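Local coordinates for transcription initiation factor IIB (Methanocaldococcus jannaschii, PDB 5O9J), which forms a mini-intein of the HINT fold that, like other inteins, probably cuts itself out of its host protein and joins the flanking ends, at residues A[76-81]-A[92-97]; A[99-104]-A[117-122]; A[30-35]-A[69-74]; A[80-85]-A[146-151]; A[54-59]-A[164-169]. All blocks are in the same frame, centred on the assembly; numbering follows the deposited sequence.

Contact 1. Residues A[76-81]-A[92-97]; sequences VSEMFE and VTRSHS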
# COMPACT_ATOMS: atom_id res chain seq x y z
N VAL A 76 -7.71 -11.28 -7.13
CA VAL A 76 -7.59 -11.73 -5.75
C VAL A 76 -8.95 -12.05 -5.17
O VAL A 76 -9.93 -11.36 -5.44
CB VAL A 76 -6.90 -10.67 -4.86
CG1 VAL A 76 -5.41 -10.70 -5.09
CG2 VAL A 76 -7.44 -9.29 -5.17
N SER A 77 -9.01 -13.11 -4.37
CA SER A 77 -10.27 -13.59 -3.81
C SER A 77 -10.70 -12.84 -2.56
O SER A 77 -11.85 -12.43 -2.43
CB SER A 77 -10.15 -15.08 -3.48
OG SER A 77 -10.99 -15.41 -2.39
N GLU A 78 -9.75 -12.65 -1.65
CA GLU A 78 -10.07 -12.07 -0.35
C GLU A 78 -9.07 -11.01 0.07
O GLU A 78 -7.90 -11.03 -0.33
CB GLU A 78 -10.12 -13.16 0.72
CG GLU A 78 -8.78 -13.87 0.90
CD GLU A 78 -8.62 -14.46 2.29
OE1 GLU A 78 -9.62 -14.56 3.03
OE2 GLU A 78 -7.47 -14.81 2.64
N MET A 79 -9.52 -10.07 0.89
CA MET A 79 -8.62 -9.16 1.56
C MET A 79 -9.06 -8.99 3.00
O MET A 79 -10.24 -9.13 3.31
CB MET A 79 -8.58 -7.81 0.86
CG MET A 79 -7.87 -7.84 -0.48
SD MET A 79 -7.82 -6.17 -1.14
CE MET A 79 -9.37 -5.57 -0.48
N PHE A 80 -8.09 -8.70 3.86
CA PHE A 80 -8.38 -8.49 5.27
C PHE A 80 -8.64 -7.03 5.51
O PHE A 80 -7.89 -6.17 5.05
CB PHE A 80 -7.22 -8.96 6.14
CG PHE A 80 -7.01 -10.45 6.13
CD1 PHE A 80 -6.46 -11.08 5.03
CD2 PHE A 80 -7.36 -11.22 7.23
CE1 PHE A 80 -6.26 -12.45 5.02
CE2 PHE A 80 -7.17 -12.59 7.23
CZ PHE A 80 -6.62 -13.21 6.12
N GLU A 81 -9.72 -6.73 6.21
CA GLU A 81 -9.94 -5.38 6.70
C GLU A 81 -9.60 -5.32 8.18
O GLU A 81 -10.25 -5.96 9.00
CB GLU A 81 -11.38 -4.93 6.46
CG GLU A 81 -11.65 -3.51 6.89
CD GLU A 81 -13.12 -3.18 6.85
OE1 GLU A 81 -13.89 -3.84 7.59
OE2 GLU A 81 -13.52 -2.27 6.09
N VAL A 92 -6.06 -4.96 3.13
CA VAL A 92 -4.85 -5.48 2.50
C VAL A 92 -4.93 -6.98 2.25
O VAL A 92 -5.72 -7.69 2.86
CB VAL A 92 -3.59 -5.20 3.37
CG1 VAL A 92 -3.35 -3.72 3.48
CG2 VAL A 92 -3.73 -5.81 4.75
N THR A 93 -4.09 -7.46 1.34
CA THR A 93 -4.01 -8.88 1.07
C THR A 93 -3.23 -9.58 2.18
O THR A 93 -2.57 -8.95 3.01
CB THR A 93 -3.34 -9.16 -0.27
OG1 THR A 93 -2.00 -8.66 -0.26
CG2 THR A 93 -4.12 -8.50 -1.40
N ARG A 94 -3.32 -10.90 2.15
CA ARG A 94 -2.81 -11.75 3.21
C ARG A 94 -1.31 -11.64 3.40
O ARG A 94 -0.80 -11.77 4.51
CB ARG A 94 -3.21 -13.21 2.91
CG ARG A 94 -2.07 -14.20 2.92
CD ARG A 94 -2.58 -15.63 2.81
NE ARG A 94 -3.61 -15.92 3.80
CZ ARG A 94 -4.91 -16.00 3.53
NH1 ARG A 94 -5.33 -15.79 2.29
NH2 ARG A 94 -5.78 -16.27 4.49
N SER A 95 -0.60 -11.38 2.31
CA SER A 95 0.85 -11.41 2.34
C SER A 95 1.47 -10.12 2.88
O SER A 95 2.64 -9.86 2.63
CB SER A 95 1.40 -11.67 0.95
OG SER A 95 1.05 -10.62 0.08
N HIS A 96 0.70 -9.30 3.58
CA HIS A 96 1.27 -8.08 4.16
C HIS A 96 1.51 -8.25 5.64
O HIS A 96 0.80 -8.99 6.32
CB HIS A 96 0.36 -6.87 3.92
CG HIS A 96 0.41 -6.36 2.52
ND1 HIS A 96 -0.41 -6.85 1.52
CD2 HIS A 96 1.19 -5.41 1.95
CE1 HIS A 96 -0.14 -6.22 0.40
NE2 HIS A 96 0.82 -5.34 0.62
N SER A 97 2.51 -7.54 6.15
CA SER A 97 2.79 -7.59 7.57
C SER A 97 2.76 -6.19 8.17
O SER A 97 2.96 -5.20 7.46
CB SER A 97 4.15 -8.25 7.82
OG SER A 97 5.19 -7.41 7.37
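F80 and V92 form an antiparallel hydrogen-bonded pair where strands 79-84 and 88-92 meet in one sheet of the HINT fold. F80 N donates to V92 O at 2.8 Å, and V92 N donates to F80 O at 2.9 Å. M79 CB lies 3.5 Å from V92 O. Beyond the pair, M79 CG touches T93 CG2 at 3.9 Å.

After V92 the chain enters a type I turn from T93 to H96. The side chain of R94 bends at chi3 and comes back over segment 76-81. R94 NH2 meets F80 CZ at 3.6 Å, at the edge of the ring and in its plane. F80 CE1 stands over one face of the guanidinium, toward the rim. The two planes are 84° apart, so this is not a flat stack.

E78 OE2 forms a salt bridge with R94 NH1. The carboxylate and guanidinium planes are 19° apart. The modelled OE2 to NH1 distance is very short and doubtful. R94 NE has a second carboxylate partner, D112.

T93 to H96 match the TxxH motif of intein block B, whose histidine assists the first splicing step in relatives. H96 ND1 makes weak bonds to T93 O and OG1. R94 meets E78, D112 and the edge of F80. The two acids would balance its charge and limit rotation of the guanidinium beside the turn.

Contact 2. Residues A[99-104]-A[117-122]; sequences FTIRDN and GDILVL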
# COMPACT_ATOMS: atom_id res chain seq x y z
N PHE A 99 3.64 -3.76 11.91
CA PHE A 99 4.30 -3.69 13.21
C PHE A 99 3.30 -3.92 14.32
O PHE A 99 2.31 -3.21 14.44
CB PHE A 99 4.99 -2.34 13.39
CG PHE A 99 6.35 -2.28 12.77
CD1 PHE A 99 6.89 -3.41 12.18
CD2 PHE A 99 7.09 -1.12 12.78
CE1 PHE A 99 8.13 -3.37 11.60
CE2 PHE A 99 8.34 -1.08 12.21
CZ PHE A 99 8.86 -2.21 11.62
N THR A 100 3.58 -4.94 15.13
CA THR A 100 2.70 -5.33 16.22
C THR A 100 3.54 -5.48 17.49
O THR A 100 4.72 -5.79 17.43
CB THR A 100 1.98 -6.67 15.93
OG1 THR A 100 1.58 -6.72 14.56
CG2 THR A 100 0.75 -6.84 16.81
N ILE A 101 2.92 -5.27 18.65
CA ILE A 101 3.60 -5.61 19.89
C ILE A 101 3.37 -7.09 20.18
O ILE A 101 2.25 -7.53 20.39
CB ILE A 101 3.12 -4.76 21.07
CG1 ILE A 101 3.54 -3.31 20.84
CG2 ILE A 101 3.73 -5.29 22.36
CD1 ILE A 101 3.36 -2.40 22.04
N ARG A 102 4.45 -7.85 20.17
CA ARG A 102 4.37 -9.27 20.45
C ARG A 102 5.52 -9.62 21.36
O ARG A 102 6.67 -9.29 21.05
CB ARG A 102 4.41 -10.10 19.17
CG ARG A 102 3.14 -10.04 18.35
CD ARG A 102 2.00 -10.75 19.05
NE ARG A 102 0.77 -10.73 18.27
CZ ARG A 102 0.50 -11.58 17.28
NH1 ARG A 102 -0.65 -11.49 16.62
NH2 ARG A 102 1.38 -12.52 16.94
N ASP A 103 5.22 -10.26 22.48
CA ASP A 103 6.23 -10.56 23.48
C ASP A 103 7.09 -9.33 23.79
O ASP A 103 8.32 -9.38 23.60
CB ASP A 103 7.13 -11.69 23.03
CG ASP A 103 6.37 -12.99 22.75
OD1 ASP A 103 5.48 -13.38 23.55
OD2 ASP A 103 6.66 -13.62 21.71
N ASN A 104 6.46 -8.21 24.19
CA ASN A 104 7.24 -7.10 24.77
C ASN A 104 8.04 -6.29 23.74
O ASN A 104 8.66 -5.30 24.09
CB ASN A 104 8.11 -7.73 25.87
CG ASN A 104 7.25 -8.34 26.99
OD1 ASN A 104 6.41 -9.21 26.77
ND2 ASN A 104 7.71 -8.09 28.19
N GLY A 117 -7.56 -7.30 19.68
CA GLY A 117 -6.83 -7.00 20.90
C GLY A 117 -5.34 -6.76 20.69
O GLY A 117 -4.67 -6.18 21.56
N ASP A 118 -4.81 -7.21 19.55
CA ASP A 118 -3.41 -6.94 19.21
C ASP A 118 -3.17 -5.44 19.18
O ASP A 118 -4.05 -4.67 18.81
CB ASP A 118 -3.04 -7.55 17.86
CG ASP A 118 -2.23 -8.82 17.99
OD1 ASP A 118 -1.55 -8.98 19.02
OD2 ASP A 118 -2.28 -9.66 17.06
N ILE A 119 -1.96 -5.04 19.57
CA ILE A 119 -1.58 -3.63 19.54
C ILE A 119 -0.72 -3.34 18.32
O ILE A 119 0.39 -3.84 18.20
CB ILE A 119 -0.81 -3.21 20.81
CG1 ILE A 119 -1.68 -3.42 22.05
CG2 ILE A 119 -0.36 -1.76 20.70
CD1 ILE A 119 -1.03 -2.93 23.33
N LEU A 120 -1.26 -2.53 17.41
CA LEU A 120 -0.53 -2.12 16.22
C LEU A 120 0.20 -0.81 16.47
O LEU A 120 -0.26 0.03 17.24
CB LEU A 120 -1.46 -1.97 15.02
CG LEU A 120 -2.12 -3.26 14.54
CD1 LEU A 120 -2.82 -3.04 13.20
CD2 LEU A 120 -1.08 -4.36 14.43
N VAL A 121 1.34 -0.65 15.81
CA VAL A 121 2.06 0.61 15.87
C VAL A 121 1.84 1.34 14.56
O VAL A 121 2.30 0.91 13.51
CB VAL A 121 3.56 0.39 16.11
CG1 VAL A 121 4.26 1.74 16.32
CG2 VAL A 121 3.77 -0.51 17.32
N LEU A 122 1.12 2.45 14.61
CA LEU A 122 0.86 3.23 13.41
C LEU A 122 1.71 4.47 13.41
O LEU A 122 2.01 5.02 14.47
CB LEU A 122 -0.62 3.60 13.30
CG LEU A 122 -1.56 2.51 12.77
CD1 LEU A 122 -1.81 1.45 13.81
CD2 LEU A 122 -2.87 3.12 12.29
O HOH W 1 -0.25 -7.03 20.65
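T100 and L120 are joined by a single backbone bridge, with their CA atoms 4.6 Å apart. Two backbone bonds flank it. I101 N donates to I119 O at 2.9 Å. V121 N donates to F99 O at 3.1 Å. The strand directions differ by 141°.

The charged contact is R102 with D118. The carboxylate meets the guanidinium edge through both oxygens, planes 26° apart, and the side chains cross at about a right angle. R102 NE donates to D118 OD1 at 3.0 Å, on the syn side but tilted out of the carboxylate plane. R102 NH1 meets D118 OD2; the modelled length is very short and doubtful. A bend at chi2 (-69°) brings the R102 head round to D118. NH1 also donates to the backbone O of E113, and OD2 accepts from K115 N. One water links I101 O, D118 OD1 and I119 N.

The apolar contacts are few. I101 and I119 lie side by side, CD1 to CG2 at 4.0 Å. F99 CB faces V121 CB at 4.1 Å.

A mixed contact puts L120 CD2 3.6 Å from T100 OG1, a hydroxyl bonded to V98 O.

The bridge joins strand 96-102 to strand 119-123, which belong to different sheets of this all-beta HINT-fold intein domain.

Contact 3. Residues A[30-35]-A[69-74]; sequences KIIENS and SEVSRH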
# COMPACT_ATOMS: atom_id res chain seq x y z
N LYS A 30 -6.84 2.15 -16.41
CA LYS A 30 -6.81 3.03 -17.57
C LYS A 30 -5.49 2.89 -18.34
O LYS A 30 -5.48 2.87 -19.57
CB LYS A 30 -7.02 4.49 -17.15
CG LYS A 30 -6.73 5.50 -18.24
CD LYS A 30 -6.12 6.78 -17.67
CE LYS A 30 -5.91 7.81 -18.76
NZ LYS A 30 -4.76 8.70 -18.44
N ILE A 31 -4.39 2.79 -17.59
CA ILE A 31 -3.06 2.58 -18.16
C ILE A 31 -2.94 1.27 -18.95
O ILE A 31 -2.42 1.23 -20.07
CB ILE A 31 -2.00 2.57 -17.06
CG1 ILE A 31 -1.81 3.96 -16.46
CG2 ILE A 31 -0.67 2.08 -17.58
CD1 ILE A 31 -0.77 3.95 -15.37
N ILE A 32 -3.39 0.19 -18.33
CA ILE A 32 -3.28 -1.12 -18.94
C ILE A 32 -4.17 -1.20 -20.17
O ILE A 32 -3.73 -1.61 -21.24
CB ILE A 32 -3.65 -2.22 -17.95
CG1 ILE A 32 -2.55 -2.35 -16.89
CG2 ILE A 32 -3.83 -3.56 -18.67
CD1 ILE A 32 -2.87 -3.34 -15.78
N GLU A 33 -5.42 -0.75 -20.04
CA GLU A 33 -6.37 -0.83 -21.13
C GLU A 33 -5.96 0.04 -22.33
O GLU A 33 -6.46 -0.15 -23.44
CB GLU A 33 -7.77 -0.46 -20.62
CG GLU A 33 -8.34 -1.53 -19.67
CD GLU A 33 -9.39 -1.00 -18.69
OE1 GLU A 33 -9.82 0.18 -18.83
OE2 GLU A 33 -9.81 -1.77 -17.79
N ASN A 34 -5.03 0.97 -22.12
CA ASN A 34 -4.51 1.84 -23.18
C ASN A 34 -3.11 1.47 -23.64
O ASN A 34 -2.54 2.13 -24.51
CB ASN A 34 -4.50 3.30 -22.72
CG ASN A 34 -5.90 3.88 -22.59
OD1 ASN A 34 -6.83 3.44 -23.25
ND2 ASN A 34 -6.04 4.87 -21.72
N SER A 35 -2.53 0.44 -23.05
CA SER A 35 -1.15 0.08 -23.34
C SER A 35 -1.04 -0.94 -24.47
O SER A 35 -1.97 -1.69 -24.77
CB SER A 35 -0.47 -0.46 -22.09
OG SER A 35 0.76 -1.08 -22.41
N SER A 69 7.79 3.02 -12.96
CA SER A 69 8.33 2.40 -14.16
C SER A 69 7.29 1.52 -14.84
O SER A 69 7.18 1.51 -16.06
CB SER A 69 9.57 1.59 -13.84
OG SER A 69 9.28 0.64 -12.83
N GLU A 70 6.53 0.78 -14.04
CA GLU A 70 5.48 -0.09 -14.56
C GLU A 70 4.35 -0.22 -13.54
O GLU A 70 4.51 0.07 -12.36
CB GLU A 70 6.05 -1.47 -14.92
CG GLU A 70 6.70 -2.19 -13.75
CD GLU A 70 7.29 -3.55 -14.12
OE1 GLU A 70 7.78 -3.73 -15.25
OE2 GLU A 70 7.25 -4.45 -13.24
N VAL A 71 3.18 -0.65 -14.02
CA VAL A 71 2.06 -0.92 -13.13
C VAL A 71 1.57 -2.33 -13.41
O VAL A 71 1.85 -2.89 -14.47
CB VAL A 71 0.89 0.07 -13.32
CG1 VAL A 71 1.36 1.51 -13.10
CG2 VAL A 71 0.28 -0.09 -14.71
N SER A 72 0.84 -2.90 -12.46
CA SER A 72 0.33 -4.24 -12.67
C SER A 72 -0.89 -4.48 -11.81
O SER A 72 -1.19 -3.71 -10.89
CB SER A 72 1.43 -5.28 -12.37
OG SER A 72 1.66 -5.43 -10.98
N ARG A 73 -1.61 -5.55 -12.13
CA ARG A 73 -2.78 -5.98 -11.39
C ARG A 73 -2.86 -7.49 -11.46
O ARG A 73 -2.30 -8.10 -12.38
CB ARG A 73 -4.06 -5.35 -11.95
CG ARG A 73 -4.43 -5.87 -13.35
CD ARG A 73 -5.64 -5.16 -13.97
NE ARG A 73 -5.84 -5.58 -15.36
CZ ARG A 73 -6.74 -5.05 -16.19
NH1 ARG A 73 -7.52 -4.07 -15.78
NH2 ARG A 73 -6.84 -5.50 -17.44
N HIS A 74 -3.54 -8.10 -10.50
CA HIS A 74 -3.86 -9.53 -10.55
C HIS A 74 -5.15 -9.78 -9.80
O HIS A 74 -5.51 -9.00 -8.91
CB HIS A 74 -2.71 -10.38 -10.00
CG HIS A 74 -2.32 -10.05 -8.58
ND1 HIS A 74 -2.86 -10.69 -7.49
CD2 HIS A 74 -1.42 -9.16 -8.10
CE1 HIS A 74 -2.34 -10.20 -6.39
NE2 HIS A 74 -1.46 -9.27 -6.71
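I31 and I32, in the last turn of helix 24-33, meet V71 and R73 of strand 70-75. The backbones stay well apart, 7.9 Å between the CA atoms of I32 and S72, so the packing is by side chains alone. S35 N bonds back to I32 O as the chain leaves the helix.

V71 points at the helix. V71 CG2 meets I31 CG2 at 3.7 Å, and V71 CG1 meets I31 CD1 at 4.0 Å. L164 of strand 160-165 touches V71 as well. This helix is the one helix of an otherwise beta chain. Here it packs against the antiparallel sheet of the HINT fold that holds strands 70-75, 44-48 and 160-165.

I32 crosses R73 at a slant. I32 CD1 touches R73 NE at 3.7 Å and the neighbouring CG and CD. The I32 CG2 branch stands over one face of the guanidinium, toward the rim, with R73 NH2 at 3.8 Å. R73 leaves the strand with CG between the backbone N and the carbonyl carbon (chi1 68°). It then runs extended as far as NE, which carries the head past I32.

E33 OE2 comes in at the guanidinium edge, with the carboxylate plane 58° from it. Its ion pair with R73 NH1 is long, 3.8 Å. NH1 has a stronger partner in D29, and NE pairs with E45. Glycerol, probably from the crystallisation liquor, also sits beside R73.

Contact 4. Residues A[80-85]-A[146-151]; sequences FEIVVE and LKIKEI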
# COMPACT_ATOMS: atom_id res chain seq x y z
N PHE A 80 -8.09 -8.70 3.86
CA PHE A 80 -8.38 -8.49 5.27
C PHE A 80 -8.64 -7.03 5.51
O PHE A 80 -7.89 -6.17 5.05
CB PHE A 80 -7.22 -8.96 6.14
CG PHE A 80 -7.01 -10.45 6.13
CD1 PHE A 80 -6.46 -11.08 5.03
CD2 PHE A 80 -7.36 -11.22 7.23
CE1 PHE A 80 -6.26 -12.45 5.02
CE2 PHE A 80 -7.17 -12.59 7.23
CZ PHE A 80 -6.62 -13.21 6.12
N GLU A 81 -9.72 -6.73 6.21
CA GLU A 81 -9.94 -5.38 6.70
C GLU A 81 -9.60 -5.32 8.18
O GLU A 81 -10.25 -5.96 9.00
CB GLU A 81 -11.38 -4.93 6.46
CG GLU A 81 -11.65 -3.51 6.89
CD GLU A 81 -13.12 -3.18 6.85
OE1 GLU A 81 -13.89 -3.84 7.59
OE2 GLU A 81 -13.52 -2.27 6.09
N ILE A 82 -8.54 -4.59 8.52
CA ILE A 82 -8.16 -4.37 9.91
C ILE A 82 -8.80 -3.10 10.42
O ILE A 82 -8.63 -2.04 9.82
CB ILE A 82 -6.63 -4.26 10.09
CG1 ILE A 82 -5.92 -5.46 9.49
CG2 ILE A 82 -6.28 -4.12 11.56
CD1 ILE A 82 -4.41 -5.31 9.49
N VAL A 83 -9.53 -3.19 11.53
CA VAL A 83 -10.14 -2.00 12.11
C VAL A 83 -9.60 -1.78 13.52
O VAL A 83 -9.66 -2.68 14.35
CB VAL A 83 -11.68 -2.12 12.15
CG1 VAL A 83 -12.29 -0.80 12.58
CG2 VAL A 83 -12.20 -2.53 10.78
N VAL A 84 -9.05 -0.59 13.77
CA VAL A 84 -8.45 -0.28 15.07
C VAL A 84 -9.22 0.83 15.77
O VAL A 84 -10.14 1.39 15.19
CB VAL A 84 -6.97 0.14 14.92
CG1 VAL A 84 -6.14 -0.99 14.32
CG2 VAL A 84 -6.84 1.41 14.08
N GLU A 85 -8.84 1.12 17.02
CA GLU A 85 -9.44 2.21 17.80
C GLU A 85 -9.56 3.50 17.00
O GLU A 85 -8.66 3.85 16.24
CB GLU A 85 -8.62 2.53 19.05
CG GLU A 85 -8.20 1.38 19.94
CD GLU A 85 -7.21 1.85 21.00
OE1 GLU A 85 -7.26 3.04 21.38
OE2 GLU A 85 -6.35 1.05 21.44
N LEU A 146 -2.43 1.43 18.77
CA LEU A 146 -3.87 1.27 18.68
C LEU A 146 -4.27 -0.21 18.63
O LEU A 146 -3.71 -0.98 17.84
CB LEU A 146 -4.40 2.00 17.45
CG LEU A 146 -4.10 3.50 17.34
CD1 LEU A 146 -4.46 4.02 15.95
CD2 LEU A 146 -4.81 4.32 18.42
N LYS A 147 -5.23 -0.58 19.48
CA LYS A 147 -5.74 -1.95 19.51
C LYS A 147 -6.59 -2.26 18.29
O LYS A 147 -7.37 -1.43 17.82
CB LYS A 147 -6.57 -2.20 20.78
CG LYS A 147 -5.76 -2.43 22.06
CD LYS A 147 -6.67 -2.85 23.22
CE LYS A 147 -5.90 -3.04 24.53
NZ LYS A 147 -6.20 -2.01 25.57
N ILE A 148 -6.44 -3.48 17.77
CA ILE A 148 -7.33 -3.97 16.73
C ILE A 148 -8.72 -4.22 17.32
O ILE A 148 -8.86 -4.87 18.36
CB ILE A 148 -6.78 -5.27 16.10
CG1 ILE A 148 -5.46 -4.98 15.36
CG2 ILE A 148 -7.81 -5.89 15.18
CD1 ILE A 148 -4.79 -6.21 14.78
N LYS A 149 -9.75 -3.69 16.66
CA LYS A 149 -11.13 -3.93 17.08
C LYS A 149 -11.75 -5.08 16.29
O LYS A 149 -12.27 -6.04 16.88
CB LYS A 149 -11.99 -2.69 16.90
CG LYS A 149 -11.66 -1.55 17.85
CD LYS A 149 -12.84 -0.59 17.95
CE LYS A 149 -13.27 -0.07 16.58
NZ LYS A 149 -14.50 0.78 16.67
N GLU A 150 -11.70 -4.98 14.97
CA GLU A 150 -12.22 -6.04 14.11
C GLU A 150 -11.16 -6.51 13.13
O GLU A 150 -10.23 -5.77 12.80
CB GLU A 150 -13.45 -5.57 13.33
CG GLU A 150 -14.64 -5.18 14.18
CD GLU A 150 -15.71 -4.44 13.40
OE1 GLU A 150 -15.73 -4.55 12.16
OE2 GLU A 150 -16.52 -3.73 14.03
N ILE A 151 -11.31 -7.76 12.70
CA ILE A 151 -10.60 -8.29 11.54
C ILE A 151 -11.62 -8.98 10.64
O ILE A 151 -12.10 -10.08 10.94
CB ILE A 151 -9.51 -9.31 11.91
CG1 ILE A 151 -8.46 -8.68 12.83
CG2 ILE A 151 -8.84 -9.83 10.66
CD1 ILE A 151 -7.38 -9.66 13.27
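I148 packs against both I82 and V84. I148 CG1 meets I82 CG2 at 4.0 Å and V84 CG1 at 4.2 Å. V84 also turns CG2 to L146 CD1 at 4.0 Å, the two side chains crossing at about a right angle. L120 of the next strand touches I82, V84 and I148. At the far end, I151 CG2 lies at the edge of the F80 ring, in its plane. On the opposite face of the sheet from I82 and I151, V83 and E150 lie side by side, CB to CB at 4.1 Å.

Further out come the backbone bonds. V83 N donates to E150 O at 3.0 Å. V83 O accepts from both K149 N and E150 N. E150 N lies 3.1 Å from V83 O; the K149 distance is so short that its exact value is doubtful.

One polar edge lies beside E85. Its extended side chain brings E85 OE2 to K147 N at 2.8 Å, the N-H coming from above the carboxylate plane. E85 N donates to K147 O at 3.1 Å. K149 NZ reaches N87. At the other end, N152 ND2 bonds E81 OE1 and E150 OE1.

K149 and E150 both face V83. This is a classic beta bulge. It shifts the register by one between the antiparallel strands 79-84 and 143-154.

Contact 5. Residues A[54-59]-A[164-169]; sequences VIAFNS and LTVPNA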
# COMPACT_ATOMS: atom_id res chain seq x y z
N VAL A 54 4.57 9.08 -8.52
CA VAL A 54 3.77 8.95 -7.30
C VAL A 54 4.56 9.48 -6.10
O VAL A 54 5.79 9.56 -6.14
CB VAL A 54 3.35 7.49 -7.07
CG1 VAL A 54 4.55 6.64 -6.66
CG2 VAL A 54 2.22 7.38 -6.06
N ILE A 55 3.85 9.87 -5.05
CA ILE A 55 4.52 10.30 -3.82
C ILE A 55 5.14 9.09 -3.15
O ILE A 55 4.47 8.10 -2.89
CB ILE A 55 3.57 11.00 -2.83
CG1 ILE A 55 3.07 12.31 -3.40
CG2 ILE A 55 4.28 11.24 -1.49
CD1 ILE A 55 4.20 13.30 -3.76
N ALA A 56 6.43 9.17 -2.89
CA ALA A 56 7.13 8.09 -2.24
C ALA A 56 8.23 8.65 -1.37
O ALA A 56 8.62 9.80 -1.50
CB ALA A 56 7.70 7.13 -3.27
N PHE A 57 8.72 7.81 -0.47
CA PHE A 57 9.84 8.14 0.40
C PHE A 57 11.15 7.65 -0.23
O PHE A 57 11.42 6.45 -0.25
CB PHE A 57 9.62 7.49 1.76
CG PHE A 57 10.65 7.84 2.75
CD1 PHE A 57 10.58 9.03 3.47
CD2 PHE A 57 11.74 7.00 2.93
CE1 PHE A 57 11.57 9.32 4.39
CE2 PHE A 57 12.70 7.30 3.82
CZ PHE A 57 12.64 8.45 4.57
N ASN A 58 11.97 8.56 -0.74
CA ASN A 58 13.11 8.13 -1.55
C ASN A 58 14.37 7.77 -0.76
O ASN A 58 14.40 7.87 0.47
CB ASN A 58 13.45 9.20 -2.60
CG ASN A 58 14.06 10.48 -2.01
OD1 ASN A 58 14.21 10.63 -0.79
ND2 ASN A 58 14.40 11.40 -2.89
N SER A 59 15.40 7.34 -1.49
CA SER A 59 16.68 6.92 -0.90
C SER A 59 17.42 8.03 -0.15
O SER A 59 18.30 7.76 0.66
CB SER A 59 17.60 6.35 -1.99
OG SER A 59 17.01 5.23 -2.63
N LEU A 164 2.37 -0.75 -8.04
CA LEU A 164 3.22 0.21 -8.73
C LEU A 164 4.65 -0.27 -8.56
O LEU A 164 4.98 -0.87 -7.53
CB LEU A 164 3.05 1.63 -8.18
CG LEU A 164 1.65 2.26 -8.20
CD1 LEU A 164 1.65 3.60 -7.47
CD2 LEU A 164 1.15 2.44 -9.62
N THR A 165 5.50 -0.03 -9.55
CA THR A 165 6.92 -0.26 -9.37
C THR A 165 7.60 1.09 -9.33
O THR A 165 7.61 1.84 -10.30
CB THR A 165 7.54 -1.12 -10.49
OG1 THR A 165 6.92 -2.42 -10.49
CG2 THR A 165 9.03 -1.29 -10.27
N VAL A 166 8.18 1.40 -8.17
CA VAL A 166 8.86 2.65 -7.96
C VAL A 166 10.33 2.37 -7.65
O VAL A 166 10.68 1.98 -6.54
CB VAL A 166 8.22 3.45 -6.79
CG1 VAL A 166 8.86 4.82 -6.67
CG2 VAL A 166 6.72 3.56 -7.01
N PRO A 167 11.19 2.52 -8.67
CA PRO A 167 12.64 2.37 -8.50
C PRO A 167 13.24 3.36 -7.51
O PRO A 167 12.72 4.47 -7.35
CB PRO A 167 13.19 2.64 -9.91
CG PRO A 167 12.05 3.29 -10.66
CD PRO A 167 10.81 2.70 -10.08
N ASN A 168 14.32 2.96 -6.85
CA ASN A 168 15.06 3.83 -5.94
C ASN A 168 14.20 4.37 -4.79
O ASN A 168 14.48 5.44 -4.25
CB ASN A 168 15.69 5.00 -6.70
CG ASN A 168 16.60 4.54 -7.83
OD1 ASN A 168 17.34 3.57 -7.69
ND2 ASN A 168 16.54 5.24 -8.96
N ALA A 169 13.16 3.62 -4.43
CA ALA A 169 12.31 3.97 -3.30
C ALA A 169 11.62 2.73 -2.77
O ALA A 169 11.58 2.51 -1.56
CB ALA A 169 11.29 5.03 -3.70
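F57 meets A169 with its carbonyl, not with its ring: F57 O lies 3.7 Å from A169 CB. The CB of F57 points away from segment 164-169. CG sits opposite the backbone N (chi1 -176°), and the ring meets F63 edge-to-face. L138 and I139 also touch it. The amide of N58 leads away from the segment, and its OD1 accepts from K62 N. At the loop end, the N168 carbonyl faces S59. S59 OG lies 3.0 Å from N168 O. S59 N adds a weak bond to the same oxygen. The sequence around 164-169 is consistent with part of intein block F.

The rest is apolar. V54 splits its two methyls between two partners. V54 CG1 meets V166 CG2 at 3.8 Å, the side chains crossing at about a right angle. V54 CG2 meets L164 CD1 tip to tip at 4.1 Å. A56 CB touches A169 CB at 4.2 Å and V166 CG1 at 4.3 Å. The backbones come nearest at N58 and A169, 4.6 Å between CA atoms.

Strand 52-57 is bonded to strand 63-67 through V54 with M66 and A56 with K64. Strand 160-165 belongs to a different sheet, where T165 bonds S69 and E70. The contact therefore packs one sheet against the other, with M66 touching A56 and V166, and F172 touching V54 and L164.

How the contacts relate
Contacts 1, 2 and 4 form one group and contacts 3 and 5 another; contact 4 lies across the chain's centre from both 3 and 5. Contacts 2 and 4 have centres about 12 Å apart. They touch through strands 119-123 and 143-154, with D118 O 2.9 Å from I148 N. Contact 1 shares F80 and E81 with contact 4, centres about 14 Å apart. Contacts 3 and 5, centres about 17 Å apart, join through strands 70-75 and 160-165, with S69 N 2.9 Å from T165 O. Contact 1 holds the TxxH turn, consistent with a place near the splicing site; H96 NE2 makes a weak bond to Y3 O near the N-terminus.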